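Local coordinates for lipid binding hydrolase (Escherichia coli, PDB 2IF6), which is probably a lipid-binding hydrolase of the permuted papain-like amidase family, although its substrate and biological role remain uncertain, at residues Y70-V75 against T176-W181; K92-K97 against W117-N122; L25-D30 against V162-A167. All blocks are in the same frame, centred on the assembly; numbering follows the deposited sequence.

Contact 1 (Y70-V75 against T176-W181); sequences YVVRRV and TVAKEW
The backbone N of V72 donates to O of A178 at 2.8 Å, within an antiparallel strand pair interrupted by a classic beta bulge: V177 and A178 both stand opposite V72. On the other side of the bulge, N of V177 donates to O of V72 at 2.9 Å. Nearer the start of strand 70-75, Y70 and E180 form a hydrogen-bonded pair through their backbones. R73 bends at chi2 and chi3 to bring its guanidinium round to T176, where NH1 donates to OG1 at 2.9 Å; the hydroxyl lies in the guanidinium plane, and the N-H...O angle is 152°. The same group binds the carbonyl of F169 through NH2.

Valines suit the middle of the strand, where branched side chains fill space without polar atoms. CG1 of V72 meets CG2 of V177 at 3.5 Å, while its CG2 packs on the methyl of A178, small enough to share that face with the Y70 ring. On the other face, CG2 of V71 lies 3.7 Å from CG of K179, whose aliphatic stem runs alongside. V177 offers CG2 over one face of the R74 guanidinium, a group held by its salt bridge to D9.

With chi1 at 71°, the Y70 ring is set beside the E180 side chain, ring and carboxylate planes 37° apart, and the contact is made by methylene CG rather than by the charge. At the end of the pair the indole of W181 presents an edge to the strand, its CE3 coming to 3.5 Å from the backbone N of Y70.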
ATOM      1  N   TYR A  70     -12.551  -1.833   4.783  1.00 17.83           N
ATOM      2  CA  TYR A  70     -11.188  -1.395   5.061  1.00 16.89           C
ATOM      3  C   TYR A  70     -10.736  -1.983   6.391  1.00 17.38           C
ATOM      4  O   TYR A  70     -11.560  -2.379   7.245  1.00 16.59           O
ATOM      5  CB  TYR A  70     -11.056   0.164   5.047  1.00 17.76           C
ATOM      6  CG  TYR A  70     -11.719   0.867   6.219  1.00 17.78           C
ATOM      7  CD1 TYR A  70     -11.008   1.144   7.393  1.00 19.84           C
ATOM      8  CD2 TYR A  70     -13.075   1.244   6.158  1.00 20.04           C
ATOM      9  CE1 TYR A  70     -11.625   1.772   8.473  1.00 20.63           C
ATOM     10  CE2 TYR A  70     -13.709   1.888   7.223  1.00 20.57           C
ATOM     11  CZ  TYR A  70     -12.981   2.140   8.383  1.00 21.47           C
ATOM     12  OH  TYR A  70     -13.611   2.769   9.438  1.00 23.73           O
ATOM     13  N   VAL A  71      -9.426  -2.032   6.557  1.00 16.57           N
ATOM     14  CA  VAL A  71      -8.816  -2.434   7.832  1.00 16.24           C
ATOM     15  C   VAL A  71      -7.622  -1.530   8.005  1.00 15.41           C
ATOM     16  O   VAL A  71      -6.994  -1.112   7.002  1.00 14.81           O
ATOM     17  CB  VAL A  71      -8.388  -3.921   7.836  1.00 16.21           C
ATOM     18  CG1 VAL A  71      -7.469  -4.233   6.676  1.00 17.21           C
ATOM     19  CG2 VAL A  71      -7.706  -4.300   9.177  1.00 17.18           C
ATOM     20  N   VAL A  72      -7.317  -1.196   9.260  1.00 14.70           N
ATOM     21  CA  VAL A  72      -6.245  -0.258   9.561  1.00 14.41           C
ATOM     22  C   VAL A  72      -5.236  -0.917  10.478  1.00 15.10           C
ATOM     23  O   VAL A  72      -5.622  -1.489  11.491  1.00 16.19           O
ATOM     24  CB  VAL A  72      -6.801   1.009  10.265  1.00 14.55           C
ATOM     25  CG1 VAL A  72      -5.666   1.964  10.546  1.00 14.03           C
ATOM     26  CG2 VAL A  72      -7.867   1.712   9.367  1.00 15.09           C
ATOM     27  N   ARG A  73      -3.947  -0.815  10.142  1.00 16.47           N
ATOM     28  CA  ARG A  73      -2.888  -1.318  11.017  1.00 16.18           C
ATOM     29  C   ARG A  73      -2.091  -0.145  11.592  1.00 16.25           C
ATOM     30  O   ARG A  73      -1.952   0.904  10.952  1.00 17.55           O
ATOM     31  CB  ARG A  73      -1.951  -2.237  10.240  1.00 16.32           C
ATOM     32  CG  ARG A  73      -2.680  -3.432   9.622  1.00 16.74           C
ATOM     33  CD  ARG A  73      -2.818  -4.557  10.633  1.00 17.54           C
ATOM     34  NE  ARG A  73      -1.713  -5.499  10.586  1.00 18.79           N
ATOM     35  CZ  ARG A  73      -1.659  -6.596  11.334  1.00 21.33           C
ATOM     36  NH1 ARG A  73      -2.657  -6.882  12.181  1.00 21.15           N
ATOM     37  NH2 ARG A  73      -0.604  -7.401  11.249  1.00 19.98           N
ATOM     38  N   ARG A  74      -1.580  -0.314  12.797  1.00 15.31           N
ATOM     39  CA  ARG A  74      -0.751   0.722  13.424  1.00 14.51           C
ATOM     40  C   ARG A  74       0.412   0.096  14.151  1.00 15.27           C
ATOM     41  O   ARG A  74       0.296  -1.017  14.676  1.00 14.68           O
ATOM     42  CB  ARG A  74      -1.622   1.518  14.435  1.00 16.07           C
ATOM     43  CG  ARG A  74      -0.804   2.494  15.334  1.00 14.30           C
ATOM     44  CD  ARG A  74      -1.699   3.255  16.337  1.00 15.53           C
ATOM     45  NE  ARG A  74      -2.798   3.943  15.648  1.00 20.08           N
ATOM     46  CZ  ARG A  74      -3.903   4.381  16.243  1.00 22.54           C
ATOM     47  NH1 ARG A  74      -4.035   4.233  17.574  1.00 21.27           N
ATOM     48  NH2 ARG A  74      -4.844   5.004  15.522  1.00 19.18           N
ATOM     49  N   VAL A  75       1.533   0.819  14.264  1.00 14.92           N
ATOM     50  CA  VAL A  75       2.621   0.246  15.023  1.00 16.28           C
ATOM     51  C   VAL A  75       2.135   0.006  16.452  1.00 16.62           C
ATOM     52  O   VAL A  75       1.538   0.889  17.052  1.00 16.91           O
ATOM     53  CB  VAL A  75       3.875   1.156  14.987  1.00 15.34           C
ATOM     54  CG1 VAL A  75       4.898   0.681  16.029  1.00 17.60           C
ATOM     55  CG2 VAL A  75       4.452   1.178  13.537  1.00 16.03           C
ATOM     56  N   THR A 176      -3.845  -4.457  14.569  1.00 17.65           N
ATOM     57  CA  THR A 176      -5.026  -3.881  13.940  1.00 17.32           C
ATOM     58  C   THR A 176      -5.773  -2.918  14.874  1.00 18.31           C
ATOM     59  O   THR A 176      -6.126  -3.295  15.994  1.00 18.23           O
ATOM     60  CB  THR A 176      -6.004  -4.970  13.525  1.00 17.61           C
ATOM     61  OG1 THR A 176      -5.377  -5.891  12.638  1.00 20.33           O
ATOM     62  CG2 THR A 176      -7.241  -4.363  12.903  1.00 16.95           C
ATOM     63  N   VAL A 177      -6.072  -1.715  14.395  1.00 17.33           N
ATOM     64  CA  VAL A 177      -6.723  -0.673  15.220  1.00 17.49           C
ATOM     65  C   VAL A 177      -8.111  -0.272  14.666  1.00 18.32           C
ATOM     66  O   VAL A 177      -8.859   0.460  15.316  1.00 17.58           O
ATOM     67  CB  VAL A 177      -5.827   0.578  15.379  1.00 17.78           C
ATOM     68  CG1 VAL A 177      -4.523   0.229  16.130  1.00 17.88           C
ATOM     69  CG2 VAL A 177      -5.546   1.234  14.016  1.00 17.20           C
ATOM     70  N   ALA A 178      -8.460  -0.758  13.467  1.00 17.33           N
ATOM     71  CA  ALA A 178      -9.804  -0.501  12.922  1.00 17.73           C
ATOM     72  C   ALA A 178     -10.122  -1.533  11.886  1.00 19.18           C
ATOM     73  O   ALA A 178      -9.227  -1.963  11.145  1.00 18.98           O
ATOM     74  CB  ALA A 178      -9.897   0.860  12.312  1.00 17.63           C
ATOM     75  N   LYS A 179     -11.386  -1.950  11.831  1.00 20.26           N
ATOM     76  CA  LYS A 179     -11.766  -2.954  10.863  1.00 22.40           C
ATOM     77  C   LYS A 179     -13.200  -2.817  10.550  1.00 22.91           C
ATOM     78  O   LYS A 179     -14.052  -2.972  11.443  1.00 23.62           O
ATOM     79  CB  LYS A 179     -11.517  -4.358  11.384  1.00 22.73           C
ATOM     80  CG  LYS A 179     -11.070  -5.263  10.289  1.00 28.41           C
ATOM     81  CD  LYS A 179     -11.533  -6.658  10.481  1.00 33.58           C
ATOM     82  CE  LYS A 179     -11.043  -7.235  11.765  1.00 34.97           C
ATOM     83  NZ  LYS A 179     -11.825  -8.470  11.912  1.00 38.62           N
ATOM     84  N   GLU A 180     -13.497  -2.527   9.291  1.00 23.06           N
ATOM     85  CA  GLU A 180     -14.880  -2.662   8.799  1.00 24.06           C
ATOM     86  C   GLU A 180     -14.790  -3.606   7.627  1.00 23.61           C
ATOM     87  O   GLU A 180     -14.677  -3.174   6.489  1.00 23.86           O
ATOM     88  CB  GLU A 180     -15.453  -1.329   8.339  1.00 24.65           C
ATOM     89  CG  GLU A 180     -15.573  -0.288   9.457  1.00 29.10           C
ATOM     90  CD  GLU A 180     -16.816  -0.492  10.287  1.00 36.66           C
ATOM     91  OE1 GLU A 180     -17.785  -1.092   9.762  1.00 38.60           O
ATOM     92  OE2 GLU A 180     -16.822  -0.040  11.459  1.00 39.16           O
ATOM     93  N   TRP A 181     -14.799  -4.899   7.912  1.00 22.97           N
ATOM     94  CA  TRP A 181     -14.562  -5.874   6.888  1.00 23.12           C
ATOM     95  C   TRP A 181     -15.309  -7.187   7.164  1.00 23.51           C
ATOM     96  O   TRP A 181     -14.680  -8.152   7.555  1.00 23.87           O
ATOM     97  CB  TRP A 181     -13.078  -6.168   6.844  1.00 21.90           C
ATOM     98  CG  TRP A 181     -12.659  -6.768   5.546  1.00 23.18           C
ATOM     99  CD1 TRP A 181     -13.076  -7.966   5.007  1.00 21.96           C
ATOM    100  CD2 TRP A 181     -11.756  -6.192   4.600  1.00 20.67           C
ATOM    101  NE1 TRP A 181     -12.478  -8.155   3.783  1.00 22.58           N
ATOM    102  CE2 TRP A 181     -11.673  -7.078   3.505  1.00 20.60           C
ATOM    103  CE3 TRP A 181     -11.018  -5.004   4.563  1.00 20.30           C
ATOM    104  CZ2 TRP A 181     -10.862  -6.814   2.387  1.00 19.25           C
ATOM    105  CZ3 TRP A 181     -10.232  -4.743   3.451  1.00 20.38           C
ATOM    106  CH2 TRP A 181     -10.154  -5.652   2.379  1.00 19.51           C
TER

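Contact 2 (K92-K97 against W117-N122); sequences KRYLGK and WKVYQN
Y94 reaches from the loop 92-97 to V119, K118 and N122 on helix 112-124, and its side chain carries most of the contact. With chi1 at -62°, CG lies anti to the carbonyl carbon, and from CB onward this torsion puts the ring between the loop and the helix. One flank of the ring meets V119: CD2 is 3.8 Å from its CG2 and CE2 is nearly as close, ring and valine running antiparallel where they overlap. Further out, CZ and then OH pass the CB of K118, whose extended chain carries its ammonium away to E114 and D107. OH ends 3.1 Å from ND2 of N122. That amide nitrogen donates to K118 O at 2.9 Å, which also accepts the backbone N of N122 from the opposite face of its plane, so the amide is tied back onto its own helix. Tyrosine suits the place because its ring is apolar along V119 while its hydroxyl ends beside the N122 amide nitrogen.

Y94 opens a type II turn that runs to K97, and G96 takes its positive-phi third position, which suits glycine. The loop follows helix 81-91 and bonds to strand 53-57 through V53, while F47 of strand 43-49 touches both Y94 and V119.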
ATOM      1  N   LYS A  92       6.266  13.837   2.060  1.00 21.85           N
ATOM      2  CA  LYS A  92       6.265  14.995   1.151  1.00 23.60           C
ATOM      3  C   LYS A  92       7.209  14.838  -0.033  1.00 23.57           C
ATOM      4  O   LYS A  92       6.953  15.377  -1.085  1.00 24.08           O
ATOM      5  CB  LYS A  92       6.629  16.279   1.899  1.00 23.52           C
ATOM      6  CG  LYS A  92       5.563  16.747   2.856  1.00 25.99           C
ATOM      7  CD  LYS A  92       5.994  18.052   3.540  1.00 28.55           C
ATOM      8  CE  LYS A  92       4.873  18.537   4.463  1.00 33.28           C
ATOM      9  NZ  LYS A  92       5.249  19.739   5.301  1.00 35.83           N
ATOM     10  N   ARG A  93       8.288  14.092   0.145  1.00 25.03           N
ATOM     11  CA  ARG A  93       9.318  13.914  -0.883  1.00 26.51           C
ATOM     12  C   ARG A  93       8.838  13.084  -2.074  1.00 25.37           C
ATOM     13  O   ARG A  93       9.451  13.123  -3.125  1.00 25.70           O
ATOM     14  CB  ARG A  93      10.582  13.280  -0.282  1.00 26.20           C
ATOM     15  CG  ARG A  93      11.134  14.012   0.966  1.00 28.89           C
ATOM     16  CD  ARG A  93      12.284  13.246   1.635  1.00 31.90           C
ATOM     17  NE  ARG A  93      13.310  12.820   0.683  1.00 41.15           N
ATOM     18  CZ  ARG A  93      13.908  11.625   0.719  1.00 47.18           C
ATOM     19  NH1 ARG A  93      13.585  10.732   1.662  1.00 48.39           N
ATOM     20  NH2 ARG A  93      14.827  11.310  -0.195  1.00 49.47           N
ATOM     21  N   TYR A  94       7.735  12.348  -1.915  1.00 24.21           N
ATOM     22  CA  TYR A  94       7.219  11.452  -2.969  1.00 22.74           C
ATOM     23  C   TYR A  94       5.984  12.022  -3.682  1.00 22.44           C
ATOM     24  O   TYR A  94       5.514  11.447  -4.674  1.00 22.17           O
ATOM     25  CB  TYR A  94       6.870  10.073  -2.365  1.00 22.75           C
ATOM     26  CG  TYR A  94       8.074   9.366  -1.767  1.00 22.66           C
ATOM     27  CD1 TYR A  94       8.816   8.464  -2.517  1.00 22.26           C
ATOM     28  CD2 TYR A  94       8.466   9.612  -0.455  1.00 21.72           C
ATOM     29  CE1 TYR A  94       9.935   7.812  -1.959  1.00 24.11           C
ATOM     30  CE2 TYR A  94       9.592   9.000   0.098  1.00 23.74           C
ATOM     31  CZ  TYR A  94      10.316   8.102  -0.652  1.00 24.30           C
ATOM     32  OH  TYR A  94      11.419   7.490  -0.094  1.00 25.02           O
ATOM     33  N   LEU A  95       5.453  13.145  -3.187  1.00 21.82           N
ATOM     34  CA  LEU A  95       4.247  13.704  -3.766  1.00 21.61           C
ATOM     35  C   LEU A  95       4.463  14.038  -5.232  1.00 22.22           C
ATOM     36  O   LEU A  95       5.541  14.523  -5.623  1.00 23.35           O
ATOM     37  CB  LEU A  95       3.805  14.977  -3.023  1.00 21.08           C
ATOM     38  CG  LEU A  95       3.248  14.761  -1.627  1.00 21.18           C
ATOM     39  CD1 LEU A  95       3.213  16.051  -0.833  1.00 20.26           C
ATOM     40  CD2 LEU A  95       1.810  14.096  -1.672  1.00 19.24           C
ATOM     41  N   GLY A  96       3.454  13.758  -6.044  1.00 23.02           N
ATOM     42  CA  GLY A  96       3.534  14.036  -7.472  1.00 22.70           C
ATOM     43  C   GLY A  96       4.202  12.985  -8.336  1.00 22.67           C
ATOM     44  O   GLY A  96       4.182  13.113  -9.550  1.00 23.11           O
ATOM     45  N   LYS A  97       4.802  11.958  -7.744  1.00 22.71           N
ATOM     46  CA  LYS A  97       5.410  10.859  -8.530  1.00 23.45           C
ATOM     47  C   LYS A  97       4.307  10.076  -9.259  1.00 23.11           C
ATOM     48  O   LYS A  97       3.267   9.762  -8.655  1.00 23.46           O
ATOM     49  CB  LYS A  97       6.202   9.909  -7.633  1.00 24.43           C
ATOM     50  CG  LYS A  97       7.556  10.482  -7.104  1.00 25.08           C
ATOM     51  CD  LYS A  97       8.631  10.405  -8.168  1.00 30.21           C
ATOM     52  CE  LYS A  97       9.952  11.116  -7.734  1.00 30.46           C
ATOM     53  NZ  LYS A  97      10.571  10.329  -6.641  1.00 31.08           N
ATOM     54  N   TRP A 117       6.020   1.596   2.169  1.00 16.61           N
ATOM     55  CA  TRP A 117       7.206   0.892   2.680  1.00 17.00           C
ATOM     56  C   TRP A 117       8.358   1.873   2.698  1.00 16.82           C
ATOM     57  O   TRP A 117       9.073   1.987   3.711  1.00 18.37           O
ATOM     58  CB  TRP A 117       7.544  -0.341   1.829  1.00 17.51           C
ATOM     59  CG  TRP A 117       8.545  -1.283   2.482  1.00 18.31           C
ATOM     60  CD1 TRP A 117       8.261  -2.385   3.244  1.00 18.48           C
ATOM     61  CD2 TRP A 117       9.980  -1.163   2.467  1.00 18.57           C
ATOM     62  NE1 TRP A 117       9.434  -2.979   3.672  1.00 18.48           N
ATOM     63  CE2 TRP A 117      10.500  -2.247   3.215  1.00 19.25           C
ATOM     64  CE3 TRP A 117      10.870  -0.257   1.873  1.00 17.45           C
ATOM     65  CZ2 TRP A 117      11.882  -2.439   3.400  1.00 20.32           C
ATOM     66  CZ3 TRP A 117      12.250  -0.455   2.047  1.00 18.89           C
ATOM     67  CH2 TRP A 117      12.735  -1.541   2.812  1.00 18.94           C
ATOM     68  N   LYS A 118       8.534   2.605   1.601  1.00 17.02           N
ATOM     69  CA  LYS A 118       9.684   3.516   1.470  1.00 17.72           C
ATOM     70  C   LYS A 118       9.632   4.692   2.453  1.00 17.60           C
ATOM     71  O   LYS A 118      10.669   5.135   2.978  1.00 18.08           O
ATOM     72  CB  LYS A 118       9.874   3.995   0.040  1.00 17.75           C
ATOM     73  CG  LYS A 118      10.514   2.936  -0.842  1.00 18.29           C
ATOM     74  CD  LYS A 118      10.551   3.349  -2.288  1.00 18.84           C
ATOM     75  CE  LYS A 118      11.349   2.305  -3.121  1.00 21.33           C
ATOM     76  NZ  LYS A 118      11.448   2.620  -4.565  1.00 20.44           N
ATOM     77  N   VAL A 119       8.432   5.167   2.751  1.00 17.01           N
ATOM     78  CA  VAL A 119       8.281   6.264   3.712  1.00 15.94           C
ATOM     79  C   VAL A 119       8.681   5.795   5.130  1.00 17.24           C
ATOM     80  O   VAL A 119       9.436   6.474   5.825  1.00 17.81           O
ATOM     81  CB  VAL A 119       6.863   6.887   3.670  1.00 17.02           C
ATOM     82  CG1 VAL A 119       6.645   7.781   4.915  1.00 16.21           C
ATOM     83  CG2 VAL A 119       6.664   7.699   2.339  1.00 13.85           C
ATOM     84  N   TYR A 120       8.229   4.613   5.539  1.00 16.83           N
ATOM     85  CA  TYR A 120       8.560   4.116   6.883  1.00 17.29           C
ATOM     86  C   TYR A 120      10.051   3.889   7.004  1.00 18.86           C
ATOM     87  O   TYR A 120      10.658   4.156   8.054  1.00 19.10           O
ATOM     88  CB  TYR A 120       7.803   2.824   7.207  1.00 17.09           C
ATOM     89  CG  TYR A 120       6.593   3.079   8.065  1.00 16.54           C
ATOM     90  CD1 TYR A 120       5.376   3.465   7.502  1.00 17.08           C
ATOM     91  CD2 TYR A 120       6.679   3.000   9.446  1.00 16.53           C
ATOM     92  CE1 TYR A 120       4.259   3.717   8.318  1.00 17.80           C
ATOM     93  CE2 TYR A 120       5.590   3.275  10.265  1.00 14.34           C
ATOM     94  CZ  TYR A 120       4.377   3.629   9.692  1.00 13.98           C
ATOM     95  OH  TYR A 120       3.293   3.849  10.506  1.00 15.95           O
ATOM     96  N   GLN A 121      10.633   3.390   5.926  1.00 19.86           N
ATOM     97  CA  GLN A 121      12.038   3.018   5.955  1.00 22.86           C
ATOM     98  C   GLN A 121      12.851   4.292   6.038  1.00 22.93           C
ATOM     99  O   GLN A 121      13.763   4.401   6.837  1.00 23.00           O
ATOM    100  CB  GLN A 121      12.394   2.181   4.722  1.00 22.69           C
ATOM    101  CG  GLN A 121      13.862   2.317   4.184  1.00 28.40           C
ATOM    102  CD  GLN A 121      14.922   1.865   5.158  1.00 33.91           C
ATOM    103  OE1 GLN A 121      16.052   2.394   5.158  1.00 37.97           O
ATOM    104  NE2 GLN A 121      14.586   0.890   5.995  1.00 35.24           N
ATOM    105  N   ASN A 122      12.505   5.272   5.214  1.00 23.83           N
ATOM    106  CA  ASN A 122      13.304   6.482   5.157  1.00 24.35           C
ATOM    107  C   ASN A 122      13.085   7.438   6.321  1.00 24.53           C
ATOM    108  O   ASN A 122      14.011   8.125   6.726  1.00 25.46           O
ATOM    109  CB  ASN A 122      13.158   7.160   3.801  1.00 24.97           C
ATOM    110  CG  ASN A 122      13.942   6.423   2.720  1.00 28.20           C
ATOM    111  OD1 ASN A 122      15.172   6.326   2.799  1.00 31.25           O
ATOM    112  ND2 ASN A 122      13.241   5.843   1.754  1.00 29.99           N
TER

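Contact 3 (L25-D30 against V162-A167); sequences LATHSD and VVSPQA
S29 OG donates to OE1 of Q166 at 2.6 Å, a short bond that enters in the carbonyl plane on a lone pair. It ties together two helix ends: helix 20-27 closes in a Schellman motif at H28, whose positive phi lets the chain turn away, and helix 165-169 starts from the N-cap residue S164.

Side-chain conformation makes the meeting possible. In S29, OG is anti to the backbone N (chi1 178°), which directs it at the glutamine, and the same oxygen takes the backbone N of Y31. Q166 leaves its helix with CG anti to the backbone N and then folds at chi2 (60°), a bend that brings OE1 back beside OG of S29. Closer to the backbones, CB of Q166 packs 3.6 Å from CB of S29. Glutamine suits the place because one flat group offers both an acceptor and a donor: OE1 also receives a water at 2.7 Å that accepts from the backbone N of D30, whereas NE2 is bound to D170, fixing the rotation of the amide.

T27 uses its two branches differently. Its methyl CG2 touches CB of S164 at 3.7 Å, and OG1, hydrogen-bonded to the carbonyl of I23 in the preceding turn, receives a second water that accepts from the N of Q166. A threonine thus provides both an apolar contact and an anchor for solvent.

The hydroxyl of S164 caps the first turn: the N of A167 donates to its OG at 3.0 Å, with an N-H...O angle of 154°.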
ATOM      1  N   LEU A  25      -4.909 -12.565  -6.079  1.00 17.12           N
ATOM      2  CA  LEU A  25      -4.535 -13.945  -6.351  1.00 18.29           C
ATOM      3  C   LEU A  25      -3.033 -14.209  -6.235  1.00 17.82           C
ATOM      4  O   LEU A  25      -2.616 -15.152  -5.576  1.00 18.57           O
ATOM      5  CB  LEU A  25      -5.006 -14.296  -7.754  1.00 17.83           C
ATOM      6  CG  LEU A  25      -6.483 -14.619  -7.951  1.00 20.55           C
ATOM      7  CD1 LEU A  25      -6.660 -14.798  -9.443  1.00 20.15           C
ATOM      8  CD2 LEU A  25      -6.868 -15.878  -7.170  1.00 22.00           C
ATOM      9  N   ALA A  26      -2.220 -13.385  -6.893  1.00 17.74           N
ATOM     10  CA  ALA A  26      -0.771 -13.516  -6.851  1.00 18.62           C
ATOM     11  C   ALA A  26      -0.197 -13.369  -5.423  1.00 19.88           C
ATOM     12  O   ALA A  26       0.880 -13.913  -5.098  1.00 19.63           O
ATOM     13  CB  ALA A  26      -0.140 -12.477  -7.773  1.00 18.00           C
ATOM     14  N   THR A  27      -0.879 -12.586  -4.589  1.00 19.86           N
ATOM     15  CA  THR A  27      -0.263 -12.240  -3.290  1.00 20.62           C
ATOM     16  C   THR A  27      -0.939 -12.932  -2.126  1.00 21.33           C
ATOM     17  O   THR A  27      -0.550 -12.687  -0.950  1.00 22.08           O
ATOM     18  CB  THR A  27      -0.309 -10.744  -2.994  1.00 20.40           C
ATOM     19  OG1 THR A  27      -1.677 -10.342  -2.822  1.00 19.93           O
ATOM     20  CG2 THR A  27       0.405  -9.915  -4.093  1.00 20.25           C
ATOM     21  N   HIS A  28      -1.926 -13.770  -2.469  1.00 21.57           N
ATOM     22  CA  HIS A  28      -2.790 -14.557  -1.582  1.00 23.57           C
ATOM     23  C   HIS A  28      -3.478 -13.672  -0.561  1.00 23.45           C
ATOM     24  O   HIS A  28      -3.348 -13.881   0.644  1.00 24.56           O
ATOM     25  CB  HIS A  28      -2.034 -15.717  -0.894  1.00 24.03           C
ATOM     26  CG  HIS A  28      -1.635 -16.829  -1.822  1.00 28.81           C
ATOM     27  ND1 HIS A  28      -1.127 -18.033  -1.363  1.00 33.02           N
ATOM     28  CD2 HIS A  28      -1.642 -16.914  -3.173  1.00 30.65           C
ATOM     29  CE1 HIS A  28      -0.854 -18.812  -2.400  1.00 35.01           C
ATOM     30  NE2 HIS A  28      -1.156 -18.157  -3.509  1.00 30.86           N
ATOM     31  N   SER A  29      -4.184 -12.657  -1.024  1.00 22.73           N
ATOM     32  CA  SER A  29      -4.578 -11.592  -0.113  1.00 23.07           C
ATOM     33  C   SER A  29      -5.906 -11.054  -0.559  1.00 23.26           C
ATOM     34  O   SER A  29      -6.217 -11.112  -1.753  1.00 23.73           O
ATOM     35  CB  SER A  29      -3.524 -10.456  -0.159  1.00 23.86           C
ATOM     36  OG  SER A  29      -3.898  -9.368   0.686  1.00 23.39           O
ATOM     37  N   ASP A  30      -6.670 -10.536   0.399  1.00 22.39           N
ATOM     38  CA  ASP A  30      -7.798  -9.671   0.151  1.00 22.41           C
ATOM     39  C   ASP A  30      -7.432  -8.222  -0.213  1.00 21.02           C
ATOM     40  O   ASP A  30      -8.274  -7.501  -0.709  1.00 22.05           O
ATOM     41  CB  ASP A  30      -8.678  -9.627   1.400  1.00 23.87           C
ATOM     42  CG  ASP A  30      -9.359 -10.975   1.695  1.00 28.36           C
ATOM     43  OD1 ASP A  30      -9.600 -11.737   0.721  1.00 32.12           O
ATOM     44  OD2 ASP A  30      -9.652 -11.236   2.907  1.00 33.30           O
ATOM     45  N   VAL A 162       9.932  -6.761  -5.007  1.00 19.90           N
ATOM     46  CA  VAL A 162       8.598  -6.180  -4.822  1.00 20.04           C
ATOM     47  C   VAL A 162       8.133  -6.229  -3.362  1.00 20.20           C
ATOM     48  O   VAL A 162       8.520  -7.145  -2.618  1.00 20.68           O
ATOM     49  CB  VAL A 162       7.558  -6.956  -5.667  1.00 20.35           C
ATOM     50  CG1 VAL A 162       6.138  -6.494  -5.331  1.00 22.50           C
ATOM     51  CG2 VAL A 162       7.830  -6.760  -7.167  1.00 19.08           C
ATOM     52  N   VAL A 163       7.280  -5.276  -2.970  1.00 18.89           N
ATOM     53  CA  VAL A 163       6.610  -5.344  -1.651  1.00 18.36           C
ATOM     54  C   VAL A 163       5.113  -5.297  -1.898  1.00 17.13           C
ATOM     55  O   VAL A 163       4.616  -4.323  -2.471  1.00 16.66           O
ATOM     56  CB  VAL A 163       6.995  -4.157  -0.734  1.00 17.57           C
ATOM     57  CG1 VAL A 163       6.172  -4.195   0.579  1.00 18.97           C
ATOM     58  CG2 VAL A 163       8.458  -4.220  -0.415  1.00 21.06           C
ATOM     59  N   SER A 164       4.385  -6.313  -1.464  1.00 16.68           N
ATOM     60  CA  SER A 164       2.930  -6.318  -1.681  1.00 15.72           C
ATOM     61  C   SER A 164       2.160  -5.619  -0.531  1.00 15.91           C
ATOM     62  O   SER A 164       2.725  -5.383   0.557  1.00 16.10           O
ATOM     63  CB  SER A 164       2.444  -7.744  -1.851  1.00 15.83           C
ATOM     64  OG  SER A 164       2.606  -8.470  -0.638  1.00 13.02           O
ATOM     65  N   PRO A 165       0.878  -5.283  -0.767  1.00 15.26           N
ATOM     66  CA  PRO A 165       0.056  -4.836   0.349  1.00 14.96           C
ATOM     67  C   PRO A 165      -0.015  -5.898   1.446  1.00 15.43           C
ATOM     68  O   PRO A 165       0.114  -5.543   2.617  1.00 13.89           O
ATOM     69  CB  PRO A 165      -1.322  -4.601  -0.283  1.00 14.27           C
ATOM     70  CG  PRO A 165      -0.999  -4.320  -1.722  1.00 15.55           C
ATOM     71  CD  PRO A 165       0.159  -5.209  -2.056  1.00 14.24           C
ATOM     72  N   GLN A 166      -0.219  -7.176   1.096  1.00 15.90           N
ATOM     73  CA  GLN A 166      -0.235  -8.229   2.140  1.00 15.84           C
ATOM     74  C   GLN A 166       1.074  -8.249   2.946  1.00 15.69           C
ATOM     75  O   GLN A 166       1.058  -8.439   4.176  1.00 17.79           O
ATOM     76  CB  GLN A 166      -0.511  -9.625   1.530  1.00 16.40           C
ATOM     77  CG  GLN A 166      -0.797 -10.738   2.578  1.00 16.95           C
ATOM     78  CD  GLN A 166      -2.018 -10.464   3.479  1.00 20.98           C
ATOM     79  OE1 GLN A 166      -3.099 -10.167   2.998  1.00 21.57           O
ATOM     80  NE2 GLN A 166      -1.833 -10.591   4.803  1.00 21.48           N
ATOM     81  N   ALA A 167       2.205  -8.069   2.268  1.00 14.15           N
ATOM     82  CA  ALA A 167       3.493  -8.042   2.965  1.00 14.39           C
ATOM     83  C   ALA A 167       3.544  -6.935   4.017  1.00 14.00           C
ATOM     84  O   ALA A 167       3.980  -7.197   5.125  1.00 14.15           O
ATOM     85  CB  ALA A 167       4.631  -7.938   2.027  1.00 15.06           C
TER
HETATM   86  O   HOH W   1      -1.669  -7.890  -1.296  1.00 18.50           O
HETATM   87  O   HOH W   2      -5.695 -10.855   3.305  1.00 30.22           O

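How the contacts relate
Contacts 1 and 3 close long loops, their segments 101 and 132 residues apart, whereas contact 2 closes a short one of 20. Contact 1 adds the outermost strand 174-180 to the main antiparallel sheet. Contacts 1 and 2 have centres about 21 Å apart, yet V75 CG2 meets Y120 CE2 at 4.0 Å. W181 CZ2 touches D30 CB at 3.7 Å between contacts 1 and 3, whose centres are about 17 Å apart; strand 174-180 is the next element after helix 165-169. Contacts 2 and 3, on opposite sides of the chain's centre with their own centres about 20 Å apart, meet where W117 CD1 packs on V163 CG1 at 3.8 Å. Helix 112-124 begins with C112, which with H33 and E48 has a geometry consistent with a papain-like triad.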